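Local coordinates for BF1531-like N-terminal domain-containing protein (Bacteroides fragilis, PDB 3SLR), which is of unknown function but binds magnesium in a phosphatase domain that follows an FkbH-type N-terminal domain, and may hydrolyse ester bonds, at residues Leu100-Ala105 and Lys142-Phe147. Sequence-based numbering, arbitrary orientation.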
# COMPACT_ATOMS: atom_id res chain seq x y z
N LEU A 100 -32.00 -13.99 -5.40
CA LEU A 100 -31.37 -12.79 -4.88
C LEU A 100 -29.86 -12.95 -4.73
O LEU A 100 -29.12 -11.97 -4.85
CB LEU A 100 -32.00 -12.37 -3.55
CG LEU A 100 -33.20 -11.42 -3.68
CD1 LEU A 100 -34.19 -11.94 -4.70
CD2 LEU A 100 -33.88 -11.23 -2.33
N GLN A 101 -29.40 -14.17 -4.48
CA GLN A 101 -27.96 -14.42 -4.37
C GLN A 101 -27.29 -14.15 -5.71
O GLN A 101 -26.18 -13.64 -5.76
CB GLN A 101 -27.68 -15.86 -3.92
CG GLN A 101 -28.12 -16.15 -2.48
CD GLN A 101 -27.93 -17.60 -2.08
OE1 GLN A 101 -28.11 -18.52 -2.89
NE2 GLN A 101 -27.58 -17.82 -0.82
N ASN A 102 -27.98 -14.50 -6.79
CA ASN A 102 -27.47 -14.26 -8.14
C ASN A 102 -27.28 -12.78 -8.43
O ASN A 102 -26.60 -12.40 -9.38
CB ASN A 102 -28.41 -14.87 -9.18
CG ASN A 102 -28.00 -16.26 -9.60
OD1 ASN A 102 -26.85 -16.50 -9.94
ND2 ASN A 102 -28.95 -17.20 -9.56
N LYS A 103 -27.89 -11.94 -7.59
CA LYS A 103 -27.84 -10.50 -7.77
C LYS A 103 -26.98 -9.81 -6.71
O LYS A 103 -26.97 -8.59 -6.63
CB LYS A 103 -29.26 -9.91 -7.72
CG LYS A 103 -30.15 -10.31 -8.88
CD LYS A 103 -31.56 -9.79 -8.71
CE LYS A 103 -32.46 -10.26 -9.84
NZ LYS A 103 -33.91 -10.16 -9.48
N LEU A 104 -26.27 -10.60 -5.90
CA LEU A 104 -25.50 -10.03 -4.79
C LEU A 104 -24.49 -8.99 -5.29
O LEU A 104 -24.51 -7.83 -4.87
CB LEU A 104 -24.75 -11.12 -4.02
CG LEU A 104 -24.09 -10.66 -2.71
CD1 LEU A 104 -25.15 -10.43 -1.64
CD2 LEU A 104 -23.08 -11.68 -2.22
N ALA A 105 -23.61 -9.41 -6.18
CA ALA A 105 -22.62 -8.49 -6.73
C ALA A 105 -23.26 -7.32 -7.46
O ALA A 105 -22.89 -6.16 -7.23
CB ALA A 105 -21.65 -9.22 -7.64
N LYS A 142 -18.35 -23.03 -10.09
CA LYS A 142 -19.29 -23.45 -11.13
C LYS A 142 -20.71 -23.01 -10.84
O LYS A 142 -21.61 -23.20 -11.66
CB LYS A 142 -19.26 -24.97 -11.29
CG LYS A 142 -17.93 -25.47 -11.84
CD LYS A 142 -17.91 -26.99 -11.85
CE LYS A 142 -16.72 -27.55 -12.61
NZ LYS A 142 -16.98 -27.62 -14.08
N VAL A 143 -20.91 -22.42 -9.66
CA VAL A 143 -22.24 -22.06 -9.19
C VAL A 143 -22.35 -20.54 -9.08
O VAL A 143 -21.79 -19.93 -8.17
CB VAL A 143 -22.56 -22.70 -7.82
CG1 VAL A 143 -23.97 -22.32 -7.36
CG2 VAL A 143 -22.42 -24.22 -7.88
N GLN A 144 -23.07 -19.93 -10.02
CA GLN A 144 -23.17 -18.47 -10.05
C GLN A 144 -23.67 -17.86 -8.74
O GLN A 144 -23.24 -16.77 -8.35
CB GLN A 144 -24.05 -18.00 -11.20
CG GLN A 144 -23.35 -17.89 -12.53
CD GLN A 144 -24.14 -17.02 -13.49
OE1 GLN A 144 -25.02 -17.50 -14.20
NE2 GLN A 144 -23.83 -15.72 -13.51
N SER A 145 -24.58 -18.55 -8.06
CA SER A 145 -25.19 -17.97 -6.87
C SER A 145 -24.31 -18.14 -5.62
O SER A 145 -24.67 -17.66 -4.55
CB SER A 145 -26.56 -18.60 -6.61
OG SER A 145 -26.42 -19.99 -6.38
N SER A 146 -23.18 -18.83 -5.76
CA SER A 146 -22.31 -19.08 -4.60
C SER A 146 -21.66 -17.79 -4.13
O SER A 146 -21.50 -16.85 -4.92
CB SER A 146 -21.23 -20.12 -4.91
OG SER A 146 -20.20 -19.59 -5.72
N PHE A 147 -21.29 -17.73 -2.85
CA PHE A 147 -20.66 -16.53 -2.32
C PHE A 147 -19.31 -16.31 -2.98
O PHE A 147 -18.94 -15.18 -3.28
CB PHE A 147 -20.50 -16.57 -0.80
CG PHE A 147 -20.06 -15.25 -0.19
CD1 PHE A 147 -20.95 -14.18 -0.10
CD2 PHE A 147 -18.76 -15.07 0.27
CE1 PHE A 147 -20.55 -12.97 0.45
CE2 PHE A 147 -18.36 -13.86 0.82
CZ PHE A 147 -19.26 -12.81 0.92
O HOH W 1 -26.40 -20.36 -3.66
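One water joins Q101 to S145: it donates to Q101 OE1 at 2.6 Å and lies 2.7 Å from S145 OG, while its bond to S145 O, at 3.3 Å, is weak. No hydrogen bond runs directly between the segments; the water and H93 connect them. S145 OG reaches the water from a position between its own backbone N and carbonyl carbon (chi1 62°). The amide of Q101 is fixed at its other end as well, NE2 bonding to H93 O, and H93 NE2 in turn bonds to S145 O; both segments are thus pinned to the end of helix 86-94. Q101 CB also packs 3.6 Å from S145 O. N102 brings OD1 to 3.4 Å from Q144 CB, and the two side chains run nearly perpendicular, their amide planes 61° apart. The buried side is apolar: L104 CD2 is 3.9 Å from F147 CE1, approaching the ring obliquely. For F147, placing CG opposite the backbone N (chi1 -170°) turns the ring toward L104; the H93 ring packs against it edge-to-face. Each segment makes a type I turn, closed by L104 N to Q101 O and S146 N to V143 O, each 3.0 Å. Both turns lead into helices, with K103 at one N-cap and S146 capping Y149 N at the other. The arrangement joins the starts of helices 104-118 and 147-164, which precede and follow strand 122-126 in successive beta-alpha-beta crossovers of the five-stranded parallel, flavodoxin-like sheet (order 2-1-3-4-5) of the FkbH N-terminal domain, an SGNH-hydrolase relative.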